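Uncharacterized protein (Pseudomonas phage YuA, PDB 3PES) is of unknown function, a small phage protein in which a three-stranded antiparallel sheet packs against a helix. Local coordinates at residues D10-G14 against I15-I19. Sequence-based numbering, arbitrary orientation.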
ATOM      1  N   ASP A  10      -9.653  -3.199  -6.612  1.00 14.47           N
ATOM      2  CA  ASP A  10      -9.445  -1.816  -6.979  1.00 14.22           C
ATOM      3  C   ASP A  10      -9.462  -1.760  -8.501  1.00 14.11           C
ATOM      4  O   ASP A  10     -10.054  -2.632  -9.149  1.00 14.05           O
ATOM      5  CB  ASP A  10      -8.139  -1.261  -6.378  1.00 14.98           C
ATOM      6  CG  ASP A  10      -8.237   0.233  -6.049  1.00 15.50           C
ATOM      7  OD1 ASP A  10      -8.320   0.582  -4.844  1.00 18.30           O
ATOM      8  OD2 ASP A  10      -8.267   1.059  -6.991  1.00 14.88           O
ATOM      9  N   ARG A  11      -8.861  -0.721  -9.065  1.00 14.86           N
ATOM     10  CA  ARG A  11      -8.793  -0.542 -10.509  1.00 15.86           C
ATOM     11  C   ARG A  11      -7.424  -0.006 -10.847  1.00 15.92           C
ATOM     12  O   ARG A  11      -6.802   0.659 -10.014  1.00 15.87           O
ATOM     13  CB  ARG A  11      -9.876   0.429 -11.002  1.00 16.81           C
ATOM     14  CG  ARG A  11     -11.295  -0.039 -10.691  1.00 19.59           C
ATOM     15  CD  ARG A  11     -12.381   0.808 -11.327  1.00 25.00           C
ATOM     16  NE  ARG A  11     -13.692   0.198 -11.100  1.00 27.62           N
ATOM     17  CZ  ARG A  11     -14.372  -0.510 -12.000  1.00 29.90           C
ATOM     18  NH1 ARG A  11     -13.892  -0.694 -13.222  1.00 30.37           N
ATOM     19  NH2 ARG A  11     -15.547  -1.029 -11.676  1.00 31.48           N
ATOM     20  N   VAL A  12      -6.956  -0.318 -12.053  1.00 15.46           N
ATOM     21  CA  VAL A  12      -5.783   0.331 -12.625  1.00 16.65           C
ATOM     22  C   VAL A  12      -6.270   1.002 -13.894  1.00 17.23           C
ATOM     23  O   VAL A  12      -6.768   0.339 -14.799  1.00 17.47           O
ATOM     24  CB  VAL A  12      -4.654  -0.664 -12.923  1.00 16.57           C
ATOM     25  CG1 VAL A  12      -3.561  -0.007 -13.768  1.00 16.83           C
ATOM     26  CG2 VAL A  12      -4.081  -1.203 -11.619  1.00 17.74           C
ATOM     27  N   ALA A  13      -6.161   2.329 -13.925  1.00 18.24           N
ATOM     28  CA  ALA A  13      -6.685   3.130 -15.022  1.00 19.32           C
ATOM     29  C   ALA A  13      -8.095   2.657 -15.433  1.00 19.52           C
ATOM     30  O   ALA A  13      -8.402   2.476 -16.608  1.00 20.09           O
ATOM     31  CB  ALA A  13      -5.700   3.143 -16.203  1.00 20.24           C
ATOM     32  N   GLY A  14      -8.939   2.438 -14.433  1.00 18.86           N
ATOM     33  CA  GLY A  14     -10.337   2.090 -14.658  1.00 18.23           C
ATOM     34  C   GLY A  14     -10.648   0.625 -14.899  1.00 17.99           C
ATOM     35  O   GLY A  14     -11.813   0.253 -14.999  1.00 18.88           O
ATOM     36  N   ILE A  15      -9.620  -0.208 -14.994  1.00 16.97           N
ATOM     37  CA  ILE A  15      -9.799  -1.635 -15.253  1.00 16.55           C
ATOM     38  C   ILE A  15      -9.785  -2.402 -13.930  1.00 15.60           C
ATOM     39  O   ILE A  15      -8.830  -2.274 -13.167  1.00 15.52           O
ATOM     40  CB  ILE A  15      -8.696  -2.173 -16.178  1.00 17.02           C
ATOM     41  CG1 ILE A  15      -8.724  -1.419 -17.506  1.00 18.71           C
ATOM     42  CG2 ILE A  15      -8.866  -3.670 -16.412  1.00 18.02           C
ATOM     43  CD1 ILE A  15      -7.489  -1.625 -18.324  1.00 20.18           C
ATOM     44  N   PRO A  16     -10.832  -3.210 -13.654  1.00 15.41           N
ATOM     45  CA  PRO A  16     -10.901  -3.936 -12.375  1.00 15.84           C
ATOM     46  C   PRO A  16      -9.719  -4.871 -12.157  1.00 15.97           C
ATOM     47  O   PRO A  16      -9.269  -5.541 -13.084  1.00 16.60           O
ATOM     48  CB  PRO A  16     -12.189  -4.759 -12.501  1.00 16.59           C
ATOM     49  CG  PRO A  16     -12.985  -4.060 -13.498  1.00 16.71           C
ATOM     50  CD  PRO A  16     -12.055  -3.401 -14.454  1.00 16.26           C
ATOM     51  N   CYS A  17      -9.229  -4.914 -10.923  1.00 15.00           N
ATOM     52  CA  CYS A  17      -8.135  -5.802 -10.577  1.00 15.34           C
ATOM     53  C   CYS A  17      -8.169  -6.100  -9.103  1.00 14.30           C
ATOM     54  O   CYS A  17      -9.033  -5.609  -8.380  1.00 15.14           O
ATOM     55  CB  CYS A  17      -6.798  -5.163 -10.912  1.00 15.98           C
ATOM     56  SG  CYS A  17      -6.431  -3.671  -9.945  1.00 18.29           S
ATOM     57  N   LEU A  18      -7.215  -6.914  -8.675  1.00 13.73           N
ATOM     58  CA  LEU A  18      -6.962  -7.162  -7.283  1.00 13.34           C
ATOM     59  C   LEU A  18      -5.624  -6.525  -6.947  1.00 12.63           C
ATOM     60  O   LEU A  18      -4.654  -6.624  -7.711  1.00 13.61           O
ATOM     61  CB  LEU A  18      -6.904  -8.663  -7.049  1.00 14.63           C
ATOM     62  CG  LEU A  18      -7.205  -9.292  -5.713  1.00 16.52           C
ATOM     63  CD1 LEU A  18      -8.585  -8.906  -5.219  1.00 16.51           C
ATOM     64  CD2 LEU A  18      -7.134 -10.786  -5.913  1.00 17.86           C
ATOM     65  N   ILE A  19      -5.569  -5.865  -5.804  1.00 11.21           N
ATOM     66  CA  ILE A  19      -4.292  -5.419  -5.248  1.00 10.49           C
ATOM     67  C   ILE A  19      -3.933  -6.399  -4.132  1.00 10.06           C
ATOM     68  O   ILE A  19      -4.724  -6.639  -3.219  1.00 10.91           O
ATOM     69  CB  ILE A  19      -4.377  -3.970  -4.699  1.00 10.40           C
ATOM     70  CG1 ILE A  19      -4.802  -2.989  -5.808  1.00 11.08           C
ATOM     71  CG2 ILE A  19      -3.041  -3.549  -4.044  1.00 11.66           C
ATOM     72  CD1 ILE A  19      -3.948  -2.946  -7.054  1.00 11.85           C
TER
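Arg11 runs across Pro16 at the exposed side of a tight hairpin, its NH1 lying 3.5 Å from Pro16 CD where the two side chains cross obliquely. Arg11 NH1 also donates to Gly14 O (2.9 Å), which lies close to the guanidinium plane, while NH1 stands 43° out of the Gly14 carbonyl plane; this bond ties the end of the arginine back to the turn. Extended from CG to NE, the chain carries NH1 to Pro16 CD and Gly14 O. On the other face, Val12 CG2 meets Cys17 SG at 3.8 Å, and Asp10 CB lies against Ile19 CG1. The backbone between the two faces is a two-residue β-hairpin with a type I' turn from Val12 to Ile15, joining strands 6-12 and 15-25 of the antiparallel sheet. Reciprocal bonds close it, Val12 N to Ile15 O and Ile15 N to Val12 O, both 2.9 Å; Asp10 and Cys17 form the next such pair, and Arg11 and Pro16 are the non-hydrogen-bonded pair between them. Asp10 OD2 accepts from Arg11 N (2.8 Å) on its anti side and also pairs with Arg73 in a salt bridge. Helix 68-82 packs on the face of Asp10, Val12 and Ile19, Ile74 touching both Val12 and Ile19, while Glu70 takes a hydrogen bond from Ala13 N.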